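Local coordinates for translation initiation factor 6 (Methanocaldococcus jannaschii, PDB 1G61), which binds the 50S ribosomal subunit and prevents it from joining the 30S subunit to form the 70S initiation complex, at residues 13-18 and 206-211; 153-158 and 198-203; 189-194 and 212-217. All blocks are in the same frame, centred on the assembly; numbering follows the deposited sequence.

Interaction 1: 13-18 and 206-211; sequences PTIGVL and GAVVGG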
ATOM      1  N   PRO A  13      15.051  -2.357  -4.301  1.00  9.96           N
ATOM      2  CA  PRO A  13      14.643  -2.378  -2.897  1.00 10.05           C
ATOM      3  C   PRO A  13      13.336  -1.646  -2.620  1.00 11.04           C
ATOM      4  O   PRO A  13      12.805  -1.723  -1.496  1.00  9.19           O
ATOM      5  CB  PRO A  13      15.779  -1.633  -2.189  1.00 12.54           C
ATOM      6  CG  PRO A  13      16.226  -0.639  -3.231  1.00 11.47           C
ATOM      7  CD  PRO A  13      16.095  -1.345  -4.584  1.00 11.21           C
ATOM      8  N   THR A  14      12.807  -0.941  -3.594  1.00 11.44           N
ATOM      9  CA  THR A  14      11.632  -0.074  -3.482  1.00 10.08           C
ATOM     10  C   THR A  14      10.372  -0.887  -3.613  1.00  8.20           C
ATOM     11  O   THR A  14       9.634  -0.689  -4.567  1.00  9.53           O
ATOM     12  CB  THR A  14      11.690   0.932  -4.658  1.00 15.86           C
ATOM     13  OG1 THR A  14      13.049   1.273  -4.868  1.00 17.93           O
ATOM     14  CG2 THR A  14      10.987   2.177  -4.245  1.00 14.02           C
ATOM     15  N   ILE A  15      10.130  -1.835  -2.688  1.00  9.17           N
ATOM     16  CA  ILE A  15       9.025  -2.808  -2.719  1.00 10.49           C
ATOM     17  C   ILE A  15       7.669  -2.177  -2.893  1.00  8.79           C
ATOM     18  O   ILE A  15       6.826  -2.700  -3.641  1.00  9.01           O
ATOM     19  CB  ILE A  15       8.999  -3.676  -1.385  1.00 10.34           C
ATOM     20  CG1 ILE A  15      10.318  -4.365  -1.115  1.00 13.96           C
ATOM     21  CG2 ILE A  15       7.843  -4.661  -1.369  1.00 14.59           C
ATOM     22  CD1 ILE A  15      10.869  -5.027  -2.430  1.00 18.93           C
ATOM     23  N   GLY A  16       7.426  -1.075  -2.187  1.00  8.43           N
ATOM     24  CA  GLY A  16       6.125  -0.412  -2.144  1.00  9.01           C
ATOM     25  C   GLY A  16       5.759   0.313  -3.438  1.00  7.21           C
ATOM     26  O   GLY A  16       4.577   0.566  -3.695  1.00  8.35           O
ATOM     27  N   VAL A  17       6.767   0.687  -4.265  1.00  7.16           N
ATOM     28  CA  VAL A  17       6.437   1.224  -5.599  1.00  8.14           C
ATOM     29  C   VAL A  17       5.966   0.123  -6.519  1.00  6.15           C
ATOM     30  O   VAL A  17       5.168   0.310  -7.432  1.00  7.34           O
ATOM     31  CB  VAL A  17       7.691   1.894  -6.166  1.00  9.06           C
ATOM     32  CG1 VAL A  17       7.645   2.185  -7.667  1.00  9.00           C
ATOM     33  CG2 VAL A  17       7.921   3.207  -5.401  1.00 11.06           C
ATOM     34  N   LEU A  18       6.499  -1.092  -6.296  1.00  6.74           N
ATOM     35  CA  LEU A  18       6.278  -2.206  -7.186  1.00  6.67           C
ATOM     36  C   LEU A  18       5.103  -3.115  -6.824  1.00  6.66           C
ATOM     37  O   LEU A  18       4.771  -4.017  -7.596  1.00 10.38           O
ATOM     38  CB  LEU A  18       7.555  -3.092  -7.190  1.00  9.04           C
ATOM     39  CG  LEU A  18       8.805  -2.432  -7.803  1.00  8.61           C
ATOM     40  CD1 LEU A  18       9.990  -3.368  -7.610  1.00 10.60           C
ATOM     41  CD2 LEU A  18       8.594  -2.166  -9.297  1.00 12.05           C
ATOM     42  N   GLY A 206       1.883 -10.050   8.194  1.00 10.61           N
ATOM     43  CA  GLY A 206       3.291 -10.052   7.890  1.00 10.40           C
ATOM     44  C   GLY A 206       3.653  -8.835   7.058  1.00  8.26           C
ATOM     45  O   GLY A 206       2.797  -8.000   6.731  1.00  9.40           O
ATOM     46  N   ALA A 207       4.957  -8.717   6.765  1.00  9.54           N
ATOM     47  CA  ALA A 207       5.442  -7.597   5.943  1.00  9.96           C
ATOM     48  C   ALA A 207       6.598  -8.070   5.062  1.00 10.26           C
ATOM     49  O   ALA A 207       7.373  -8.982   5.406  1.00 11.23           O
ATOM     50  CB  ALA A 207       5.910  -6.448   6.811  1.00 10.58           C
ATOM     51  N   VAL A 208       6.720  -7.405   3.912  1.00  8.87           N
ATOM     52  CA  VAL A 208       7.893  -7.528   3.029  1.00  9.85           C
ATOM     53  C   VAL A 208       8.575  -6.175   3.085  1.00  8.65           C
ATOM     54  O   VAL A 208       7.949  -5.162   2.709  1.00 11.01           O
ATOM     55  CB  VAL A 208       7.522  -7.946   1.605  1.00 10.19           C
ATOM     56  CG1 VAL A 208       8.777  -8.138   0.753  1.00 12.57           C
ATOM     57  CG2 VAL A 208       6.696  -9.223   1.627  1.00 11.26           C
ATOM     58  N   VAL A 209       9.825  -6.133   3.525  1.00 10.25           N
ATOM     59  CA  VAL A 209      10.504  -4.860   3.636  1.00  9.89           C
ATOM     60  C   VAL A 209      11.677  -4.825   2.659  1.00  8.53           C
ATOM     61  O   VAL A 209      12.296  -5.891   2.422  1.00  9.75           O
ATOM     62  CB  VAL A 209      11.052  -4.590   5.065  1.00 12.44           C
ATOM     63  CG1 VAL A 209      12.157  -5.526   5.449  1.00 16.34           C
ATOM     64  CG2 VAL A 209      11.562  -3.170   5.232  1.00 33.95           C
ATOM     65  N   GLY A 210      11.995  -3.640   2.142  1.00  8.29           N
ATOM     66  CA  GLY A 210      13.086  -3.576   1.187  1.00  9.34           C
ATOM     67  C   GLY A 210      14.380  -4.131   1.791  1.00  9.51           C
ATOM     68  O   GLY A 210      14.682  -3.955   2.985  1.00 10.49           O
ATOM     69  N   GLY A 211      15.176  -4.789   0.947  1.00  9.96           N
ATOM     70  CA  GLY A 211      16.377  -5.523   1.329  1.00 11.39           C
ATOM     71  C   GLY A 211      17.430  -4.682   2.031  1.00 11.45           C
ATOM     72  O   GLY A 211      18.275  -5.223   2.791  1.00 12.84           O
TER

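Interaction 2: 153-158 and 198-203; sequences NAVVTN and ACIIAN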
ATOM      1  N   ASN A 153       4.608   7.967   1.964  1.00  6.13           N
ATOM      2  CA  ASN A 153       5.264   8.380   3.185  1.00  6.43           C
ATOM      3  C   ASN A 153       4.741   7.716   4.442  1.00  6.69           C
ATOM      4  O   ASN A 153       5.082   8.124   5.562  1.00  7.70           O
ATOM      5  CB  ASN A 153       5.223   9.931   3.253  1.00  7.12           C
ATOM      6  CG  ASN A 153       6.265  10.445   2.286  1.00  7.43           C
ATOM      7  OD1 ASN A 153       7.459  10.344   2.598  1.00  8.43           O
ATOM      8  ND2 ASN A 153       5.826  10.983   1.149  1.00  8.31           N
ATOM      9  N   ALA A 154       3.996   6.625   4.286  1.00  6.93           N
ATOM     10  CA  ALA A 154       3.570   5.828   5.429  1.00  6.80           C
ATOM     11  C   ALA A 154       3.138   4.454   4.936  1.00  6.62           C
ATOM     12  O   ALA A 154       2.906   4.293   3.748  1.00  7.36           O
ATOM     13  CB  ALA A 154       2.405   6.499   6.171  1.00  8.15           C
ATOM     14  N   VAL A 155       3.096   3.526   5.870  1.00  6.95           N
ATOM     15  CA  VAL A 155       2.590   2.180   5.693  1.00  6.66           C
ATOM     16  C   VAL A 155       1.474   2.016   6.709  1.00  6.81           C
ATOM     17  O   VAL A 155       1.637   2.376   7.892  1.00  8.42           O
ATOM     18  CB  VAL A 155       3.682   1.125   5.972  1.00  7.71           C
ATOM     19  CG1 VAL A 155       3.127  -0.302   5.913  1.00 11.23           C
ATOM     20  CG2 VAL A 155       4.837   1.275   5.018  1.00 12.92           C
ATOM     21  N   VAL A 156       0.339   1.472   6.279  1.00  6.70           N
ATOM     22  CA  VAL A 156      -0.767   1.260   7.199  1.00  7.03           C
ATOM     23  C   VAL A 156      -1.378  -0.111   6.949  1.00  7.22           C
ATOM     24  O   VAL A 156      -1.479  -0.558   5.803  1.00  8.23           O
ATOM     25  CB  VAL A 156      -1.829   2.378   7.159  1.00  7.03           C
ATOM     26  CG1 VAL A 156      -2.642   2.389   5.876  1.00  8.83           C
ATOM     27  CG2 VAL A 156      -2.721   2.255   8.401  1.00  8.93           C
ATOM     28  N   THR A 157      -1.735  -0.753   8.064  1.00  6.73           N
ATOM     29  CA  THR A 157      -2.423  -2.031   8.018  1.00  7.50           C
ATOM     30  C   THR A 157      -3.599  -1.931   8.995  1.00  6.14           C
ATOM     31  O   THR A 157      -3.789  -0.877   9.663  1.00  6.80           O
ATOM     32  CB  THR A 157      -1.554  -3.222   8.409  1.00  7.59           C
ATOM     33  OG1 THR A 157      -1.396  -3.206   9.851  1.00  7.91           O
ATOM     34  CG2 THR A 157      -0.171  -3.135   7.748  1.00  7.75           C
ATOM     35  N   ASN A 158      -4.417  -2.939   9.118  1.00  6.76           N
ATOM     36  CA  ASN A 158      -5.475  -2.968  10.122  1.00  7.03           C
ATOM     37  C   ASN A 158      -4.935  -2.988  11.549  1.00  6.78           C
ATOM     38  O   ASN A 158      -5.700  -2.672  12.476  1.00  8.67           O
ATOM     39  CB  ASN A 158      -6.391  -4.178   9.895  1.00  7.72           C
ATOM     40  CG  ASN A 158      -7.176  -4.035   8.606  1.00  6.08           C
ATOM     41  OD1 ASN A 158      -7.483  -2.910   8.174  1.00  7.91           O
ATOM     42  ND2 ASN A 158      -7.496  -5.162   7.987  1.00  7.55           N
ATOM     43  N   ALA A 198       7.182   3.597   0.090  1.00  7.86           N
ATOM     44  CA  ALA A 198       7.865   3.135  -1.116  1.00  6.98           C
ATOM     45  C   ALA A 198       8.683   1.892  -0.816  1.00  7.07           C
ATOM     46  O   ALA A 198       9.113   1.233  -1.776  1.00  8.27           O
ATOM     47  CB  ALA A 198       8.782   4.231  -1.674  1.00  8.81           C
ATOM     48  N   CYS A 199       8.895   1.523   0.441  1.00  7.19           N
ATOM     49  CA  CYS A 199       9.890   0.512   0.817  1.00  7.61           C
ATOM     50  C   CYS A 199       9.304  -0.763   1.406  1.00  7.47           C
ATOM     51  O   CYS A 199      10.050  -1.739   1.603  1.00  8.32           O
ATOM     52  CB  CYS A 199      10.836   1.091   1.900  1.00  8.69           C
ATOM     53  SG  CYS A 199      11.742   2.561   1.343  1.00  9.54           S
ATOM     54  N   ILE A 200       8.026  -0.785   1.717  1.00  7.47           N
ATOM     55  CA  ILE A 200       7.428  -1.851   2.532  1.00  8.00           C
ATOM     56  C   ILE A 200       5.999  -2.119   2.062  1.00  7.87           C
ATOM     57  O   ILE A 200       5.266  -1.189   1.765  1.00  9.68           O
ATOM     58  CB  ILE A 200       7.317  -1.401   3.989  1.00  9.07           C
ATOM     59  CG1 ILE A 200       8.689  -1.087   4.627  1.00  9.36           C
ATOM     60  CG2 ILE A 200       6.551  -2.429   4.821  1.00 10.72           C
ATOM     61  CD1 ILE A 200       8.601  -0.355   5.935  1.00 10.04           C
ATOM     62  N   ILE A 201       5.630  -3.385   1.997  1.00  8.12           N
ATOM     63  CA  ILE A 201       4.199  -3.730   1.943  1.00  7.63           C
ATOM     64  C   ILE A 201       3.905  -4.598   3.164  1.00  7.08           C
ATOM     65  O   ILE A 201       4.725  -5.411   3.615  1.00  8.76           O
ATOM     66  CB  ILE A 201       3.801  -4.418   0.628  1.00  8.76           C
ATOM     67  CG1 ILE A 201       4.537  -5.751   0.432  1.00  9.60           C
ATOM     68  CG2 ILE A 201       4.016  -3.494  -0.567  1.00  9.25           C
ATOM     69  CD1 ILE A 201       4.093  -6.551  -0.775  1.00 13.63           C
ATOM     70  N   ALA A 202       2.745  -4.425   3.746  1.00  7.58           N
ATOM     71  CA  ALA A 202       2.403  -5.137   4.963  1.00  7.46           C
ATOM     72  C   ALA A 202       0.881  -5.292   5.121  1.00  6.92           C
ATOM     73  O   ALA A 202       0.105  -4.478   4.617  1.00  7.63           O
ATOM     74  CB  ALA A 202       2.905  -4.350   6.175  1.00  8.84           C
ATOM     75  N   ASN A 203       0.523  -6.309   5.864  1.00  7.65           N
ATOM     76  CA  ASN A 203      -0.850  -6.453   6.353  1.00  8.08           C
ATOM     77  C   ASN A 203      -0.759  -6.885   7.823  1.00  8.28           C
ATOM     78  O   ASN A 203       0.303  -6.794   8.439  1.00  8.90           O
ATOM     79  CB  ASN A 203      -1.704  -7.359   5.457  1.00  7.61           C
ATOM     80  CG  ASN A 203      -1.187  -8.767   5.397  1.00  7.36           C
ATOM     81  OD1 ASN A 203      -0.457  -9.212   6.305  1.00  8.20           O
ATOM     82  ND2 ASN A 203      -1.546  -9.543   4.353  1.00  8.03           N
TER
HETATM   83  O   HOH W   1       0.397  -4.966  10.638  1.00 10.94           O

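Interaction 3: 189-194 and 212-217; sequences ANKGTT and DTTGPE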
ATOM      1  N   ALA A 189      13.222   3.256   6.292  1.00  8.51           N
ATOM      2  CA  ALA A 189      13.466   1.908   5.779  1.00  9.07           C
ATOM      3  C   ALA A 189      14.568   1.998   4.721  1.00  8.09           C
ATOM      4  O   ALA A 189      14.932   3.105   4.313  1.00  9.20           O
ATOM      5  CB  ALA A 189      12.187   1.317   5.221  1.00 10.89           C
ATOM      6  N   ASN A 190      15.080   0.852   4.315  1.00  9.53           N
ATOM      7  CA  ASN A 190      16.103   0.834   3.280  1.00  9.38           C
ATOM      8  C   ASN A 190      17.277   1.773   3.628  1.00 10.18           C
ATOM      9  O   ASN A 190      17.783   2.471   2.768  1.00 13.69           O
ATOM     10  CB  ASN A 190      15.526   1.151   1.911  1.00 11.60           C
ATOM     11  CG  ASN A 190      14.852  -0.046   1.248  1.00  9.75           C
ATOM     12  OD1 ASN A 190      15.169  -1.201   1.582  1.00 11.75           O
ATOM     13  ND2 ASN A 190      13.929   0.217   0.336  1.00  9.71           N
ATOM     14  N   LYS A 191      17.729   1.753   4.849  1.00 10.15           N
ATOM     15  CA  LYS A 191      18.912   2.500   5.278  1.00 11.91           C
ATOM     16  C   LYS A 191      18.719   3.999   5.084  1.00 10.83           C
ATOM     17  O   LYS A 191      19.532   4.697   4.490  1.00 14.04           O
ATOM     18  CB  LYS A 191      20.177   2.014   4.566  1.00 12.02           C
ATOM     19  CG  LYS A 191      21.467   2.359   5.307  1.00 17.23           C
ATOM     20  CD  LYS A 191      22.654   2.063   4.376  1.00 19.24           C
ATOM     21  CE  LYS A 191      23.958   2.353   5.105  1.00 17.48           C
ATOM     22  NZ  LYS A 191      25.137   1.928   4.337  1.00 20.81           N
ATOM     23  N   GLY A 192      17.600   4.485   5.694  1.00  9.67           N
ATOM     24  CA  GLY A 192      17.469   5.914   5.785  1.00 10.62           C
ATOM     25  C   GLY A 192      16.456   6.530   4.863  1.00  9.50           C
ATOM     26  O   GLY A 192      16.221   7.741   4.887  1.00 12.11           O
ATOM     27  N   THR A 193      15.778   5.771   4.011  1.00  9.15           N
ATOM     28  CA  THR A 193      14.740   6.325   3.154  1.00  9.19           C
ATOM     29  C   THR A 193      13.563   6.724   4.018  1.00  8.42           C
ATOM     30  O   THR A 193      13.080   5.913   4.834  1.00  9.73           O
ATOM     31  CB  THR A 193      14.370   5.259   2.094  1.00  8.25           C
ATOM     32  OG1 THR A 193      15.545   5.029   1.285  1.00 10.74           O
ATOM     33  CG2 THR A 193      13.248   5.733   1.185  1.00 10.26           C
ATOM     34  N   THR A 194      13.081   7.951   3.808  1.00  8.64           N
ATOM     35  CA  THR A 194      11.984   8.456   4.665  1.00  8.60           C
ATOM     36  C   THR A 194      10.612   8.091   4.113  1.00  7.20           C
ATOM     37  O   THR A 194       9.635   8.060   4.856  1.00  8.15           O
ATOM     38  CB  THR A 194      12.068   9.988   4.816  1.00  9.46           C
ATOM     39  OG1 THR A 194      12.124  10.570   3.503  1.00 10.54           O
ATOM     40  CG2 THR A 194      13.342  10.382   5.551  1.00 12.83           C
ATOM     41  N   ASP A 212      17.507  -3.364   1.845  1.00 10.69           N
ATOM     42  CA  ASP A 212      18.519  -2.557   2.490  1.00 10.51           C
ATOM     43  C   ASP A 212      18.146  -2.142   3.914  1.00 10.30           C
ATOM     44  O   ASP A 212      18.918  -1.503   4.601  1.00 11.93           O
ATOM     45  CB  ASP A 212      18.775  -1.293   1.668  1.00 12.51           C
ATOM     46  CG  ASP A 212      19.379  -1.655   0.308  1.00 12.87           C
ATOM     47  OD1 ASP A 212      20.258  -2.556   0.251  1.00 15.11           O
ATOM     48  OD2 ASP A 212      18.990  -0.997  -0.675  1.00 19.50           O
ATOM     49  N   THR A 213      16.922  -2.475   4.332  1.00 10.07           N
ATOM     50  CA  THR A 213      16.478  -2.104   5.674  1.00  9.80           C
ATOM     51  C   THR A 213      17.426  -2.648   6.728  1.00  9.67           C
ATOM     52  O   THR A 213      17.785  -3.837   6.681  1.00 12.61           O
ATOM     53  CB  THR A 213      15.033  -2.616   5.862  1.00  8.96           C
ATOM     54  OG1 THR A 213      14.230  -1.955   4.877  1.00 10.27           O
ATOM     55  CG2 THR A 213      14.465  -2.273   7.224  1.00 10.38           C
ATOM     56  N   THR A 214      17.819  -1.813   7.677  1.00 10.18           N
ATOM     57  CA  THR A 214      18.755  -2.231   8.705  1.00 10.36           C
ATOM     58  C   THR A 214      18.097  -2.887   9.911  1.00 11.29           C
ATOM     59  O   THR A 214      16.870  -2.896  10.100  1.00 10.74           O
ATOM     60  CB  THR A 214      19.549  -1.007   9.218  1.00 10.69           C
ATOM     61  OG1 THR A 214      18.622  -0.196   9.956  1.00 11.54           O
ATOM     62  CG2 THR A 214      20.128  -0.227   8.048  1.00 14.09           C
ATOM     63  N   GLY A 215      18.886  -3.454  10.816  1.00 11.99           N
ATOM     64  CA  GLY A 215      18.387  -4.057  12.070  1.00 11.29           C
ATOM     65  C   GLY A 215      17.642  -3.013  12.894  1.00 10.18           C
ATOM     66  O   GLY A 215      16.512  -3.314  13.311  1.00 11.37           O
ATOM     67  N   PRO A 216      18.219  -1.842  13.179  1.00 10.40           N
ATOM     68  CA  PRO A 216      17.466  -0.870  13.977  1.00 10.80           C
ATOM     69  C   PRO A 216      16.178  -0.467  13.310  1.00  9.65           C
ATOM     70  O   PRO A 216      15.142  -0.265  13.948  1.00 10.74           O
ATOM     71  CB  PRO A 216      18.472   0.288  14.073  1.00 14.32           C
ATOM     72  CG  PRO A 216      19.810  -0.418  14.012  1.00 14.00           C
ATOM     73  CD  PRO A 216      19.630  -1.441  12.927  1.00 12.44           C
ATOM     74  N   GLU A 217      16.176  -0.324  11.984  1.00 10.51           N
ATOM     75  CA  GLU A 217      14.950   0.042  11.290  1.00 10.21           C
ATOM     76  C   GLU A 217      13.908  -1.048  11.436  1.00  9.26           C
ATOM     77  O   GLU A 217      12.716  -0.767  11.647  1.00  9.34           O
ATOM     78  CB  GLU A 217      15.202   0.290   9.786  1.00 10.85           C
ATOM     79  CG  GLU A 217      15.960   1.587   9.517  1.00 10.51           C
ATOM     80  CD  GLU A 217      16.323   1.772   8.040  1.00 10.43           C
ATOM     81  OE1 GLU A 217      16.598   0.759   7.322  1.00 11.18           O
ATOM     82  OE2 GLU A 217      16.338   2.950   7.608  1.00 12.03           O
TER

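Interaction 1: 13-18 and 206-211
I15 meets V208 and G210 with two different branches of its side chain. At CB the chain forks. CG2, anti to the backbone N of I15, reaches toward the start of the strand, where it lies 4.2 Å from V208 CG1 and 4.1 Å from V208 O, the two side chains crossing at about a right angle. CG1 takes the position beside the backbone N (chi1 -55°) and rests against the next peptide along: I15 CG1 is 3.7 Å from G210 CA and 4.0 Å from V209 C. CD1, the tip, leads away from the strand, and elsewhere the isoleucine also packs on I201. In the fold, strand 207-210 is the central strand of a three-stranded mixed sheet, running parallel to N-terminal strand 4-7 and antiparallel to strand 200-202; pairing the two ends of the chain in this way fits the velcro closure of the alpha-beta barrel. Segment 13-18 lies against one face of this closing sheet, and V208 CG1 lies on that face. The other meeting point is backbone only: P13 O stands 3.3 Å from G210 CA in a bent CA-H...O contact, an approach that the missing side chain of G210 makes possible. An inverse gamma turn centred on T14 folds the chain back there, I15 N giving P13 O a weak bond of 2.9 Å.

Interaction 2: 153-158 and 198-203
V155 and I200 face each other from strands 154-156 and 200-202, which run nearly parallel (14° between them) with axes 7.2 Å apart, a spacing that leaves the contact to side chains. The strands are edges of two different three-stranded sheets. V155 holds CG1 anti to its backbone N (chi1 175°) and spreads both methyls over the opposite strand: CG2 sits 3.8 Å from I200 CB, CG1 4.1 Å from A202 CB, and the valine crosses I200 at about a right angle. Helix 215-225 closes over the seam, L225 packing on V155 and A202, and I221 on I200, so the contact joins two neighbouring sheets of the alpha-beta barrel beneath the C-terminal helix. With an alanine in place of V155, I200 CB would probably lose its nearest packing partner across the seam and A202 CB one of two methyl neighbours, and a gap would open beside L225. Past the strand ends the two segments draw closer, and T157 divides its two branches. Its CG2 lies anti to its own carbonyl carbon and packs 3.7 Å from A202 CB and 3.4 Å from A202 O. The hydroxyl meets a water 2.6 Å from T157 OG1, and that water donates to N203 O at 2.9 Å; K159 N and G160 N also bond to this hydroxyl. N203 turns its own amide elsewhere, OD1 accepting from K205 N and G206 N. The contact is thus apolar along the strands and polar only at its end, where one water bridges the buried hydroxyl to a main-chain carbonyl.

Interaction 3: 189-194 and 212-217
E217 sets its CG anti to its own carbonyl carbon (chi1 -72°) and then runs extended, which delivers its carboxylate to the backbone N-H groups of K191 and G192; T213, with OG1 likewise anti to its carbonyl carbon (chi1 -61°), points its hydroxyl at N190. The carboxylate grips the loop with both oxygens. K191 N donates to E217 OE1 at 2.9 Å on its syn lone pair, and G192 N donates to E217 OE2 at 2.8 Å, also from the syn side though tilted out of the plane. OE1 carries a second donor on its anti side, T214 N at 2.9 Å, again from out of the plane, and T188 OG1 bonds to OE2. With E217 N bonding back to T214 OG1 at 3.2 Å, T214 and E217 form a capping box at the start of helix 215-225, one whose carboxylate also reaches into another loop. That gathering of N-H groups, next to a helix N-terminus, would be expected to favour the charged form of E217. The loop it holds is a tight turn with positive phi at N190, K191 and G192, closed by a G1 beta bulge in which G192 and T193 face A189. T213 OG1 takes N190 N at 3.0 Å in a fairly straight bond (160°) and is also bonded to G210 O. The amide of N190 works both ways: OD1 receives a weak bond from D212 N at 3.2 Å, and ND2 donates to P13 O. On the outer side, K191 CG lies 4.0 Å from T214 CG2, and the rest of the lysine extends away.

In the fold
Interactions 1 and 2 both reach the sheet of strands 4-7, 207-210 and 200-202, and interaction 2 joins it to the sheet of strand 154-156. Strands 200-202 and 207-210 follow each other in the chain and pair directly, G210 N to C199 O at 2.8 Å and V208 N to I201 O at 2.8 Å; the centres of the two interactions are about 9 Å apart. Interaction 3 lies about 11 Å from interaction 1, between centres, coupled to it at 2.9 Å from N190 ND2 to P13 O. It is about 14 Å from the centre of interaction 2, which it meets where C199 SG packs 3.5 Å from T193 CG2. Interaction 2 is the deepest, about 5 Å from the chain's centre against about 18 Å for interaction 3.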